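PDB 6MPR: malonate decarboxylase subunit alpha from Acinetobacter baumannii ATCC 17978, which probably acts as the acyl carrier protein transferase of the malonate decarboxylase complex, loading malonyl groups in exchange for acetyl. Local coordinates for residues Phe235-Lys240 with His268-Asn273; Pro244-Met249 with Met433-Gln438; Met251-Gly256 with His474-Glu479; Ile277-Pro282 with Glu540-Lys545; Leu306-Glu311 with Ala548-Trp553. All blocks are in the same frame, centred on the assembly; numbering follows the deposited sequence.

Interaction 1. Residues Phe235-Lys240 with His268-Asn273; sequences FTRDPK and HGIGFN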
# COMPACT_ATOMS: atom_id res chain seq x y z
N PHE A 235 -2.39 20.43 -10.50
CA PHE A 235 -1.91 19.41 -11.43
C PHE A 235 -2.01 19.88 -12.87
O PHE A 235 -2.13 19.08 -13.80
CB PHE A 235 -2.64 18.09 -11.19
CG PHE A 235 -2.24 17.45 -9.90
CD1 PHE A 235 -2.85 17.81 -8.71
CD2 PHE A 235 -1.16 16.58 -9.85
CE1 PHE A 235 -2.44 17.26 -7.51
CE2 PHE A 235 -0.74 16.04 -8.65
CZ PHE A 235 -1.38 16.38 -7.48
N THR A 236 -1.91 21.20 -13.05
CA THR A 236 -1.95 21.84 -14.35
C THR A 236 -0.65 22.60 -14.55
O THR A 236 -0.24 23.39 -13.70
CB THR A 236 -3.15 22.79 -14.46
OG1 THR A 236 -4.35 22.05 -14.19
CG2 THR A 236 -3.23 23.41 -15.85
N ARG A 237 0.04 22.32 -15.66
CA ARG A 237 1.19 23.11 -16.07
C ARG A 237 0.85 23.80 -17.38
O ARG A 237 0.41 23.15 -18.33
CB ARG A 237 2.44 22.24 -16.21
CG ARG A 237 2.99 21.75 -14.86
CD ARG A 237 3.50 22.93 -14.02
NE ARG A 237 3.95 22.50 -12.69
CZ ARG A 237 3.14 22.37 -11.64
NH1 ARG A 237 1.85 22.63 -11.78
NH2 ARG A 237 3.62 21.99 -10.46
N ASP A 238 1.03 25.11 -17.41
CA ASP A 238 0.74 25.89 -18.62
C ASP A 238 1.77 25.57 -19.70
O ASP A 238 2.95 25.91 -19.54
CB ASP A 238 0.78 27.38 -18.30
CG ASP A 238 0.25 28.25 -19.43
OD1 ASP A 238 0.38 27.87 -20.62
OD2 ASP A 238 -0.28 29.33 -19.14
N PRO A 239 1.37 24.97 -20.83
CA PRO A 239 2.33 24.67 -21.89
C PRO A 239 3.14 25.88 -22.37
O PRO A 239 4.24 25.70 -22.90
CB PRO A 239 1.45 24.12 -23.02
CG PRO A 239 0.26 23.56 -22.31
CD PRO A 239 0.02 24.49 -21.16
N LYS A 240 2.62 27.10 -22.21
CA LYS A 240 3.35 28.26 -22.73
C LYS A 240 4.68 28.46 -22.02
O LYS A 240 5.58 29.08 -22.60
CB LYS A 240 2.51 29.53 -22.62
CG LYS A 240 2.52 30.15 -21.22
CD LYS A 240 1.89 31.55 -21.21
CE LYS A 240 1.69 32.02 -19.77
NZ LYS A 240 1.31 33.45 -19.65
N HIS A 268 4.00 10.19 -13.45
CA HIS A 268 4.79 11.41 -13.63
C HIS A 268 4.61 12.30 -12.41
O HIS A 268 3.47 12.64 -12.07
CB HIS A 268 4.34 12.22 -14.84
CG HIS A 268 4.81 11.70 -16.16
ND1 HIS A 268 4.47 12.32 -17.34
CD2 HIS A 268 5.61 10.67 -16.48
CE1 HIS A 268 5.04 11.67 -18.35
NE2 HIS A 268 5.75 10.67 -17.85
N GLY A 269 5.72 12.71 -11.79
CA GLY A 269 5.66 13.85 -10.88
C GLY A 269 5.43 15.12 -11.68
O GLY A 269 6.09 15.36 -12.70
N ILE A 270 4.48 15.95 -11.23
CA ILE A 270 4.04 17.08 -12.03
C ILE A 270 5.16 18.12 -12.14
O ILE A 270 5.80 18.48 -11.14
CB ILE A 270 2.75 17.68 -11.45
CG1 ILE A 270 2.32 18.92 -12.24
CG2 ILE A 270 2.92 18.05 -9.99
CD1 ILE A 270 1.58 18.59 -13.49
N GLY A 271 5.40 18.61 -13.35
CA GLY A 271 6.37 19.67 -13.59
C GLY A 271 6.48 19.91 -15.08
O GLY A 271 5.90 19.19 -15.89
N PHE A 272 7.23 20.95 -15.44
CA PHE A 272 7.38 21.25 -16.86
C PHE A 272 8.18 20.17 -17.57
O PHE A 272 7.95 19.91 -18.75
CB PHE A 272 8.05 22.62 -17.06
CG PHE A 272 7.20 23.79 -16.63
CD1 PHE A 272 5.96 24.01 -17.22
CD2 PHE A 272 7.63 24.65 -15.64
CE1 PHE A 272 5.18 25.08 -16.84
CE2 PHE A 272 6.85 25.73 -15.25
CZ PHE A 272 5.62 25.94 -15.84
N ASN A 273 9.10 19.52 -16.85
CA ASN A 273 9.86 18.42 -17.44
C ASN A 273 8.94 17.28 -17.86
O ASN A 273 9.05 16.75 -18.98
CB ASN A 273 10.91 17.92 -16.44
CG ASN A 273 10.33 17.60 -15.08
OD1 ASN A 273 9.35 18.20 -14.64
ND2 ASN A 273 10.93 16.62 -14.40
O HOH W 1 6.38 21.17 -10.35

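Interaction 2. Residues Pro244-Met249 with Met433-Gln438; sequences PVHVLM and MVETFQ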
# COMPACT_ATOMS: atom_id res chain seq x y z
N PRO A 244 12.70 24.95 -24.43
CA PRO A 244 13.47 23.94 -25.17
C PRO A 244 14.20 22.93 -24.30
O PRO A 244 14.23 21.74 -24.64
CB PRO A 244 14.46 24.79 -25.99
CG PRO A 244 13.70 26.04 -26.26
CD PRO A 244 12.86 26.30 -25.02
N VAL A 245 14.78 23.36 -23.17
CA VAL A 245 15.50 22.43 -22.30
C VAL A 245 14.55 21.35 -21.77
O VAL A 245 14.94 20.18 -21.63
CB VAL A 245 16.20 23.19 -21.15
CG1 VAL A 245 15.19 23.90 -20.24
CG2 VAL A 245 17.06 22.23 -20.32
N HIS A 246 13.30 21.71 -21.47
CA HIS A 246 12.33 20.71 -21.02
C HIS A 246 12.04 19.71 -22.12
O HIS A 246 11.92 18.50 -21.87
CB HIS A 246 11.03 21.37 -20.57
CG HIS A 246 11.20 22.37 -19.46
ND1 HIS A 246 10.66 23.64 -19.53
CD2 HIS A 246 11.83 22.29 -18.27
CE1 HIS A 246 10.95 24.30 -18.42
NE2 HIS A 246 11.66 23.50 -17.64
N VAL A 247 11.92 20.19 -23.36
CA VAL A 247 11.67 19.33 -24.51
C VAL A 247 12.84 18.38 -24.74
O VAL A 247 12.65 17.19 -25.00
CB VAL A 247 11.39 20.18 -25.75
CG1 VAL A 247 11.27 19.31 -27.00
CG2 VAL A 247 10.14 21.03 -25.54
N LEU A 248 14.07 18.90 -24.66
CA LEU A 248 15.26 18.06 -24.83
C LEU A 248 15.28 16.92 -23.81
O LEU A 248 15.50 15.76 -24.16
CB LEU A 248 16.52 18.92 -24.72
CG LEU A 248 17.90 18.25 -24.87
CD1 LEU A 248 18.08 17.64 -26.24
CD2 LEU A 248 19.02 19.27 -24.56
N MET A 249 15.05 17.25 -22.54
CA MET A 249 15.05 16.22 -21.51
C MET A 249 13.91 15.23 -21.72
O MET A 249 14.07 14.03 -21.49
CB MET A 249 14.97 16.89 -20.13
CG MET A 249 16.26 17.64 -19.78
SD MET A 249 16.05 18.70 -18.34
CE MET A 249 15.92 17.48 -17.05
N MET A 433 14.67 13.35 -12.82
CA MET A 433 14.76 14.15 -14.04
C MET A 433 14.85 15.60 -13.60
O MET A 433 13.84 16.20 -13.21
CB MET A 433 13.56 13.90 -14.95
CG MET A 433 13.49 14.79 -16.16
SD MET A 433 11.99 14.36 -17.09
CE MET A 433 12.35 15.12 -18.64
N VAL A 434 16.05 16.18 -13.67
CA VAL A 434 16.35 17.42 -12.99
C VAL A 434 17.36 18.21 -13.84
O VAL A 434 18.30 17.62 -14.39
CB VAL A 434 16.86 17.05 -11.57
CG1 VAL A 434 18.35 17.17 -11.43
CG2 VAL A 434 16.04 17.76 -10.47
N GLU A 435 17.17 19.52 -13.95
CA GLU A 435 18.20 20.34 -14.58
C GLU A 435 19.34 20.56 -13.59
O GLU A 435 19.18 20.43 -12.37
CB GLU A 435 17.64 21.69 -15.05
CG GLU A 435 16.49 21.59 -16.05
CD GLU A 435 15.77 22.91 -16.26
OE1 GLU A 435 16.42 23.90 -16.67
OE2 GLU A 435 14.55 22.96 -15.99
N THR A 436 20.52 20.86 -14.13
CA THR A 436 21.70 20.93 -13.26
C THR A 436 21.65 22.14 -12.33
O THR A 436 22.23 22.10 -11.24
CB THR A 436 22.98 20.91 -14.09
OG1 THR A 436 22.99 22.01 -15.03
CG2 THR A 436 23.06 19.59 -14.84
N PHE A 437 20.95 23.20 -12.71
CA PHE A 437 20.72 24.33 -11.83
C PHE A 437 19.23 24.60 -11.71
O PHE A 437 18.48 24.44 -12.67
CB PHE A 437 21.45 25.59 -12.30
CG PHE A 437 22.92 25.55 -12.06
CD1 PHE A 437 23.76 24.83 -12.91
CD2 PHE A 437 23.48 26.22 -10.98
CE1 PHE A 437 25.11 24.80 -12.69
CE2 PHE A 437 24.83 26.18 -10.75
CZ PHE A 437 25.65 25.47 -11.60
N GLN A 438 18.83 25.00 -10.50
CA GLN A 438 17.44 25.24 -10.18
C GLN A 438 17.01 26.64 -10.61
O GLN A 438 17.83 27.48 -11.00
CB GLN A 438 17.21 25.06 -8.68
CG GLN A 438 17.20 23.61 -8.25
CD GLN A 438 16.12 22.82 -8.96
OE1 GLN A 438 14.99 23.28 -9.10
NE2 GLN A 438 16.46 21.62 -9.42

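Interaction 3. Residues Met251-Gly256 with His474-Glu479; sequences MMAIRG and HLLTEE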
# COMPACT_ATOMS: atom_id res chain seq x y z
N MET A 251 12.63 14.38 -24.65
CA MET A 251 13.04 13.49 -25.74
C MET A 251 13.95 12.38 -25.23
O MET A 251 13.80 11.21 -25.61
CB MET A 251 13.75 14.28 -26.84
CG MET A 251 12.84 15.15 -27.69
SD MET A 251 13.78 16.38 -28.62
CE MET A 251 14.07 15.53 -30.18
N MET A 252 14.93 12.73 -24.39
CA MET A 252 15.83 11.72 -23.84
C MET A 252 15.11 10.73 -22.92
O MET A 252 15.43 9.54 -22.93
CB MET A 252 16.98 12.41 -23.11
CG MET A 252 17.89 13.18 -24.07
SD MET A 252 19.46 13.66 -23.31
CE MET A 252 18.93 15.00 -22.25
N ALA A 253 14.14 11.21 -22.13
CA ALA A 253 13.33 10.29 -21.33
C ALA A 253 12.61 9.27 -22.21
O ALA A 253 12.56 8.08 -21.89
CB ALA A 253 12.32 11.06 -20.47
N ILE A 254 12.03 9.72 -23.32
CA ILE A 254 11.22 8.82 -24.15
C ILE A 254 12.10 7.81 -24.86
O ILE A 254 11.81 6.61 -24.88
CB ILE A 254 10.38 9.63 -25.15
CG1 ILE A 254 9.31 10.42 -24.39
CG2 ILE A 254 9.78 8.69 -26.21
CD1 ILE A 254 8.56 11.46 -25.21
N ARG A 255 13.17 8.29 -25.48
CA ARG A 255 14.06 7.44 -26.25
C ARG A 255 14.97 6.62 -25.35
O ARG A 255 15.10 5.41 -25.51
CB ARG A 255 14.86 8.33 -27.20
CG ARG A 255 15.84 7.63 -28.09
CD ARG A 255 15.17 7.13 -29.36
NE ARG A 255 16.16 6.58 -30.27
CZ ARG A 255 15.88 5.73 -31.25
NH1 ARG A 255 14.63 5.32 -31.45
NH2 ARG A 255 16.85 5.28 -32.04
N GLY A 256 15.59 7.27 -24.36
CA GLY A 256 16.60 6.63 -23.55
C GLY A 256 16.11 5.87 -22.34
O GLY A 256 16.90 5.17 -21.71
N HIS A 474 17.79 5.76 -12.72
CA HIS A 474 18.14 6.65 -13.84
C HIS A 474 18.24 8.08 -13.34
O HIS A 474 17.30 8.58 -12.72
CB HIS A 474 17.08 6.60 -14.95
CG HIS A 474 16.94 5.26 -15.61
ND1 HIS A 474 16.31 4.19 -15.00
CD2 HIS A 474 17.34 4.82 -16.83
CE1 HIS A 474 16.31 3.16 -15.83
NE2 HIS A 474 16.94 3.51 -16.94
N LEU A 475 19.35 8.76 -13.66
CA LEU A 475 19.50 10.20 -13.46
C LEU A 475 19.48 10.89 -14.82
O LEU A 475 20.35 10.62 -15.66
CB LEU A 475 20.79 10.54 -12.73
CG LEU A 475 21.08 12.02 -12.47
CD1 LEU A 475 19.97 12.66 -11.62
CD2 LEU A 475 22.41 12.17 -11.79
N LEU A 476 18.52 11.79 -15.03
CA LEU A 476 18.33 12.46 -16.32
C LEU A 476 18.43 13.97 -16.12
O LEU A 476 17.63 14.55 -15.38
CB LEU A 476 16.97 12.08 -16.91
CG LEU A 476 16.44 12.94 -18.04
CD1 LEU A 476 17.42 12.93 -19.19
CD2 LEU A 476 15.07 12.42 -18.47
N THR A 477 19.41 14.59 -16.79
CA THR A 477 19.58 16.05 -16.76
C THR A 477 19.57 16.57 -18.19
O THR A 477 19.46 15.80 -19.16
CB THR A 477 20.89 16.47 -16.08
OG1 THR A 477 21.99 16.22 -16.97
CG2 THR A 477 21.11 15.73 -14.77
N GLU A 478 19.72 17.89 -18.33
CA GLU A 478 19.85 18.45 -19.67
C GLU A 478 21.15 18.03 -20.34
O GLU A 478 21.31 18.23 -21.55
CB GLU A 478 19.70 19.98 -19.63
CG GLU A 478 20.94 20.77 -19.20
CD GLU A 478 21.10 20.91 -17.70
OE1 GLU A 478 20.42 20.19 -16.94
OE2 GLU A 478 21.92 21.76 -17.28
N GLU A 479 22.06 17.40 -19.60
CA GLU A 479 23.31 16.87 -20.14
C GLU A 479 23.19 15.44 -20.67
O GLU A 479 23.96 15.06 -21.54
CB GLU A 479 24.40 16.93 -19.07
CG GLU A 479 24.77 18.33 -18.67
CD GLU A 479 25.69 18.96 -19.69
OE1 GLU A 479 26.92 18.72 -19.59
OE2 GLU A 479 25.19 19.67 -20.59

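Interaction 4. Residues Ile277-Pro282 with Glu540-Lys545; sequences IELILP and ELLAAK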
# COMPACT_ATOMS: atom_id res chain seq x y z
N ILE A 277 7.10 15.74 -21.66
CA ILE A 277 7.00 14.34 -22.07
C ILE A 277 5.59 14.03 -22.57
O ILE A 277 5.40 13.50 -23.68
CB ILE A 277 7.38 13.40 -20.91
CG1 ILE A 277 8.88 13.45 -20.62
CG2 ILE A 277 6.96 11.97 -21.21
CD1 ILE A 277 9.28 12.64 -19.41
N GLU A 278 4.59 14.35 -21.74
CA GLU A 278 3.20 14.10 -22.10
C GLU A 278 2.84 14.76 -23.42
O GLU A 278 2.14 14.16 -24.25
CB GLU A 278 2.29 14.60 -20.97
CG GLU A 278 2.57 13.93 -19.61
CD GLU A 278 1.95 14.63 -18.41
OE1 GLU A 278 1.02 15.44 -18.59
OE2 GLU A 278 2.42 14.36 -17.28
N LEU A 279 3.33 15.98 -23.66
CA LEU A 279 2.96 16.74 -24.85
C LEU A 279 3.76 16.39 -26.09
O LEU A 279 3.36 16.78 -27.19
CB LEU A 279 3.08 18.25 -24.57
CG LEU A 279 1.97 18.77 -23.67
CD1 LEU A 279 2.23 20.22 -23.24
CD2 LEU A 279 0.62 18.65 -24.37
N ILE A 280 4.87 15.65 -25.98
CA ILE A 280 5.58 15.24 -27.18
C ILE A 280 5.43 13.75 -27.46
O ILE A 280 5.93 13.28 -28.49
CB ILE A 280 7.08 15.63 -27.16
CG1 ILE A 280 7.88 14.80 -26.16
CG2 ILE A 280 7.27 17.13 -26.96
CD1 ILE A 280 9.37 14.99 -26.29
N LEU A 281 4.74 12.99 -26.61
CA LEU A 281 4.38 11.64 -27.03
C LEU A 281 3.67 11.62 -28.37
O LEU A 281 4.08 10.84 -29.24
CB LEU A 281 3.52 10.96 -25.95
CG LEU A 281 4.29 10.44 -24.74
CD1 LEU A 281 3.28 9.97 -23.71
CD2 LEU A 281 5.22 9.30 -25.17
N PRO A 282 2.65 12.45 -28.64
CA PRO A 282 1.94 12.33 -29.92
C PRO A 282 2.70 12.90 -31.11
O PRO A 282 2.22 12.78 -32.25
CB PRO A 282 0.64 13.13 -29.68
CG PRO A 282 0.54 13.29 -28.19
CD PRO A 282 1.95 13.38 -27.73
N GLU A 540 8.17 23.69 -31.04
CA GLU A 540 7.36 23.20 -32.15
C GLU A 540 7.01 21.72 -32.00
O GLU A 540 6.05 21.25 -32.63
CB GLU A 540 8.06 23.46 -33.48
CG GLU A 540 7.94 24.89 -33.95
CD GLU A 540 6.48 25.34 -34.08
OE1 GLU A 540 5.75 24.77 -34.92
OE2 GLU A 540 6.07 26.25 -33.33
N LEU A 541 7.77 20.97 -31.19
CA LEU A 541 7.46 19.57 -30.94
C LEU A 541 6.24 19.39 -30.04
O LEU A 541 5.63 18.31 -30.05
CB LEU A 541 8.65 18.86 -30.31
CG LEU A 541 9.59 18.14 -31.27
CD1 LEU A 541 10.64 17.38 -30.47
CD2 LEU A 541 8.80 17.19 -32.17
N LEU A 542 5.89 20.39 -29.24
CA LEU A 542 4.76 20.26 -28.32
C LEU A 542 3.45 20.11 -29.08
O LEU A 542 3.15 20.90 -29.98
CB LEU A 542 4.71 21.47 -27.39
CG LEU A 542 5.89 21.63 -26.44
CD1 LEU A 542 5.88 23.03 -25.85
CD2 LEU A 542 5.85 20.58 -25.32
N ALA A 543 2.65 19.10 -28.71
CA ALA A 543 1.33 18.94 -29.33
C ALA A 543 0.42 20.12 -29.01
O ALA A 543 -0.49 20.42 -29.79
CB ALA A 543 0.68 17.64 -28.87
N ALA A 544 0.63 20.77 -27.87
CA ALA A 544 -0.09 21.98 -27.51
C ALA A 544 0.91 22.99 -26.99
O ALA A 544 1.75 22.66 -26.14
CB ALA A 544 -1.17 21.69 -26.46
N LYS A 545 0.83 24.22 -27.49
CA LYS A 545 1.75 25.30 -27.12
C LYS A 545 1.23 26.16 -25.97
O LYS A 545 2.01 26.95 -25.41
CB LYS A 545 2.01 26.20 -28.33
CG LYS A 545 3.13 25.74 -29.25
CD LYS A 545 2.78 24.44 -29.94
CE LYS A 545 3.74 24.14 -31.09
NZ LYS A 545 3.31 22.93 -31.82

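Interaction 5. Residues Leu306-Glu311 with Ala548-Trp553; sequences LIPAIE and ADLVTW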
# COMPACT_ATOMS: atom_id res chain seq x y z
N LEU A 306 -2.02 15.97 -20.50
CA LEU A 306 -2.19 14.63 -21.07
C LEU A 306 -3.28 14.55 -22.12
O LEU A 306 -3.42 13.52 -22.78
CB LEU A 306 -2.48 13.61 -19.94
CG LEU A 306 -2.22 12.13 -20.24
CD1 LEU A 306 -0.72 11.90 -20.44
CD2 LEU A 306 -2.76 11.26 -19.10
N ILE A 307 -4.06 15.62 -22.33
CA ILE A 307 -5.18 15.55 -23.27
C ILE A 307 -4.74 15.11 -24.67
O ILE A 307 -5.38 14.21 -25.24
CB ILE A 307 -5.96 16.87 -23.27
CG1 ILE A 307 -6.70 17.04 -21.92
CG2 ILE A 307 -6.96 16.92 -24.43
CD1 ILE A 307 -7.42 18.36 -21.78
N PRO A 308 -3.69 15.68 -25.28
CA PRO A 308 -3.33 15.21 -26.63
C PRO A 308 -2.95 13.73 -26.68
O PRO A 308 -3.32 13.03 -27.62
CB PRO A 308 -2.17 16.14 -27.01
CG PRO A 308 -2.43 17.39 -26.23
CD PRO A 308 -2.92 16.87 -24.89
N ALA A 309 -2.23 13.25 -25.67
CA ALA A 309 -1.89 11.83 -25.60
C ALA A 309 -3.13 10.95 -25.45
O ALA A 309 -3.16 9.82 -25.96
CB ALA A 309 -0.92 11.58 -24.43
N ILE A 310 -4.16 11.42 -24.72
CA ILE A 310 -5.41 10.67 -24.67
C ILE A 310 -6.10 10.70 -26.02
O ILE A 310 -6.53 9.67 -26.54
CB ILE A 310 -6.34 11.23 -23.58
CG1 ILE A 310 -5.70 11.08 -22.20
CG2 ILE A 310 -7.69 10.52 -23.63
CD1 ILE A 310 -6.46 11.86 -21.14
N GLU A 311 -6.23 11.89 -26.61
CA GLU A 311 -7.02 12.03 -27.83
C GLU A 311 -6.41 11.25 -28.99
O GLU A 311 -7.15 10.81 -29.88
CB GLU A 311 -7.16 13.50 -28.21
CG GLU A 311 -7.96 14.32 -27.21
CD GLU A 311 -9.36 13.76 -27.00
OE1 GLU A 311 -10.15 13.75 -27.97
OE2 GLU A 311 -9.66 13.32 -25.87
N ALA A 548 -5.06 27.47 -24.46
CA ALA A 548 -6.06 27.48 -25.52
C ALA A 548 -5.93 26.24 -26.40
O ALA A 548 -6.93 25.67 -26.84
CB ALA A 548 -5.94 28.75 -26.36
N ASP A 549 -4.69 25.81 -26.65
CA ASP A 549 -4.47 24.62 -27.47
C ASP A 549 -5.01 23.37 -26.78
O ASP A 549 -5.55 22.48 -27.45
CB ASP A 549 -2.98 24.47 -27.77
CG ASP A 549 -2.53 25.30 -28.96
OD1 ASP A 549 -3.37 25.99 -29.57
OD2 ASP A 549 -1.33 25.25 -29.28
N LEU A 550 -4.88 23.30 -25.45
CA LEU A 550 -5.45 22.17 -24.73
C LEU A 550 -6.97 22.19 -24.80
O LEU A 550 -7.60 21.13 -24.95
CB LEU A 550 -4.98 22.19 -23.27
CG LEU A 550 -3.47 21.93 -23.07
CD1 LEU A 550 -3.08 22.04 -21.62
CD2 LEU A 550 -3.09 20.58 -23.65
N VAL A 551 -7.58 23.37 -24.72
CA VAL A 551 -9.03 23.46 -24.86
C VAL A 551 -9.46 22.93 -26.22
O VAL A 551 -10.41 22.14 -26.33
CB VAL A 551 -9.51 24.91 -24.65
CG1 VAL A 551 -11.00 25.01 -24.92
CG2 VAL A 551 -9.18 25.37 -23.25
N THR A 552 -8.78 23.39 -27.27
CA THR A 552 -9.07 22.91 -28.62
C THR A 552 -8.92 21.39 -28.71
O THR A 552 -9.80 20.70 -29.23
CB THR A 552 -8.14 23.62 -29.61
OG1 THR A 552 -8.40 25.03 -29.55
CG2 THR A 552 -8.37 23.11 -31.04
N TRP A 553 -7.81 20.86 -28.19
CA TRP A 553 -7.58 19.41 -28.20
C TRP A 553 -8.71 18.66 -27.51
O TRP A 553 -9.07 17.55 -27.93
CB TRP A 553 -6.26 19.10 -27.50
CG TRP A 553 -5.05 18.97 -28.40
CD1 TRP A 553 -4.02 19.86 -28.53
CD2 TRP A 553 -4.73 17.86 -29.25
NE1 TRP A 553 -3.09 19.38 -29.42
CE2 TRP A 553 -3.51 18.16 -29.89
CE3 TRP A 553 -5.38 16.65 -29.56
CZ2 TRP A 553 -2.90 17.28 -30.78
CZ3 TRP A 553 -4.77 15.79 -30.46
CH2 TRP A 553 -3.55 16.11 -31.07
O HOH W 2 -9.77 15.32 -30.21

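Interaction 1. Residues Phe235-Lys240 with His268-Asn273
R237 meets I270 and F272 in a mainly apolar, near-surface contact, where the loop before helix 244-261 passes alongside the turn that opens helix 272-287. The touching backbones run almost side by side, 12° apart. R237 bends at its second torsion (chi2 -66°), which brings its guanidinium back over I270. One face of that flat group rests on the isoleucine, I270 CG1 lying 3.6 Å from R237 CZ. Nearer the backbone, R237 CD stands over a face of the F272 ring, offset toward the rim, in a CH-pi contact with CD 4.1 Å from the ring centroid. The turn 268-273 joins strand 265-268 to helix 272-287, the first beta-alpha link of a Rossmann-like sheet, with G271 at the helix N-cap. Around its rim the guanidinium is tied twice: R237 NH1 donates to T236 O (2.9 Å), approaching from above the carbonyl plane, and R237 NH2 donates to a water that in turn donates to I270 O. On one flank, I270 CD1 lies 3.8 Å from F235 O. On the other, D238 O meets the edge of the F272 ring, 3.6 Å from F272 CE1. D238 OD1 accepts from K240 N in an Asx turn.

Interaction 2. Residues Pro244-Met249 with Met433-Gln438
M249 and M433 interlock where helix 244-261 packs against the C-terminal end of strand 429-433 and the loop that follows it. This strand is a central member of the mixed sheet, whose first six strands take the 3-2-1-4-5-6 order of a Rossmann-like fold. The apolar part belongs to the methionines. M433 is extended beyond CG and reaches the helix with its methyl, M433 CE lying 3.5 Å from M249 CB, closer than usual for two carbons. M249 instead curls at its third torsion (chi3 71°), so that its methyl turns back to the strand end, with M249 CE 3.6 Å from V434 O. Its sulfur is met crosswise by the next side chain along, M249 SD standing 3.7 Å from E435 CG. M433 also packs on N273 and I277 of helix 272-287, which places the methionine pair between two helices and the sheet.

The polar part is the E435 carboxylate, which comes up to the first turn of the helix. Its OE1 lies over the methyls of V245, with E435 OE1 3.8 Å from V245 CG1. The H246 ring has its ND1 bonded to K243 N and carries V245 CG1 over one face. Ring and carboxylate planes stand 82° apart, and E435 OE2 lies 3.4 Å from H246 NE2.

Interaction 3. Residues Met251-Gly256 with His474-Glu479
L476 divides its two methyl groups between M252 and A253, forming the close-packed half of a buried helix-on-sheet contact. Helix 251-256 runs roughly counter to strand 474-477, their directions 145° apart and their axes 9.4 Å apart at closest. In the L476 conformer described, CG is anti to the backbone N (chi1 165°), and the two branches part over the helix. L476 CD2 lies 3.7 Å from A253 CB, the small alanine letting the strand come near, while L476 CD1 lies 4.0 Å from M252 CB. M252 curls at its third torsion (chi3 -75°) and brings its methyl to the backbone of T477, with M252 CE a tight 3.2 Å from T477 O.

Beyond T477 the contact thins out. E478 and E479 are partly exposed and start away from the helix. An ST turn shapes the residues that follow, E479 N donating to T477 OG1 at 2.9 Å, and T477 OG1 also bonds V500 O. The E478 carboxylate is held by T436 and its backbone oxygen by R534. Around the packed half, A253 also leans on I277 of helix 272-287, so the helix, also touched by M433 through M249, lies over two neighbouring strands and beside helix 272-287.

Interaction 4. Residues Ile277-Pro282 with Glu540-Lys545
L279 O accepts a hydrogen bond from A543 N (2.9 Å, N-H...O angle 159°), joining a helical backbone to a passing loop. The N-H reaches it tilted 30° from the carbonyl plane. Helix 272-287 is kinked at P282, whose nitrogen has no bond to the preceding turn, and the loop, leaving a 3-10 segment that ends at 541, passes close by, with I280 CA 5.2 Å from L542 CA. A543 points its CB at the same acceptor, 3.3 Å from L279 O. This helix follows the first strand of the Rossmann-like sheet, and the loop leads into helix 547-553, so the C-terminal part of the chain is laid over the sheet's helical layer.

L279 has a large share of the contact. L542 CD2 comes against its base, 3.7 Å from L279 CB, and the far branch of L279 meets A544, with L279 CD2 4.1 Å from A544 CB. A544 O, buried here, has no hydrogen-bonding partner in the model. I280 directs CG2 to the 3-10 turn, 3.7 Å from L541 O, an oxygen also bonded to T283 OG1. Behind the loop, K545 folds back on its own segment: K545 NZ donates to L542 O at 2.7 Å, nearly along the C=O axis.

Interaction 5. Residues Leu306-Glu311 with Ala548-Trp553
One face of the W553 indole carries the pyrrolidine ring of P308. P308 CB lies over the middle of the bicycle, and P308 CG sits above the five-membered ring in a CH-pi contact, 3.6 Å from its centroid and 4° off the normal. Beside the six-membered ring, E311 CB lies obliquely, 3.9 Å from W553 CE3. The indole NE1 is bonded to A543 O. With chi1 at -95°, W553 departs from a staggered first torsion while keeping its ring flat against the proline.

The motif is a pair of nearly parallel helices, the short helix 307-311 and 547-553, the last helix of the chain; the axes of 307-311 and 548-553 cross at 21° and approach to 9.9 Å. Apolar contacts fill in around the proline-indole contact. I307 CG2 lies 3.8 Å from W553 CB, and L550 crosses P308 at about a right angle, with L550 CD2 3.9 Å from P308 CD. P308 also packs on L279 and P282 of helix 272-287.

E311 bends at its second torsion, slides past the indole and passes close to the helix end, with E311 CG 3.5 Å from W553 O. Its OE2 is in a salt bridge with R334 and bonds Y330 OH, and W20 of the second subunit packs on this glutamate. Its other oxygen belongs to a water bridge: one water donates to E311 OE1 at 2.8 Å and to W553 O at 3.3 Å.

Overall arrangement
All five contacts lie in the half of the chain built on the mixed, Rossmann-like sheet. Helix 244-261 serves interactions 2 and 3, whose centres are about 9 Å apart and whose strand segments are joined by V434 N to L476 O. Helix 272-287 serves interactions 1 and 4, centres about 12 Å apart and linked by H268 and E278. Interactions 4 and 5, about 10 Å apart, share the C-terminal tail, while 3 and 5 lie farthest apart, about 24 Å between centres. Along the chain, interaction 1 closes before 4 and 5 open; the segments of 2 and 3 alternate with those of the rest. Helices 244-261 and 272-287 are thus packed against strands and a tail that come much later in the chain.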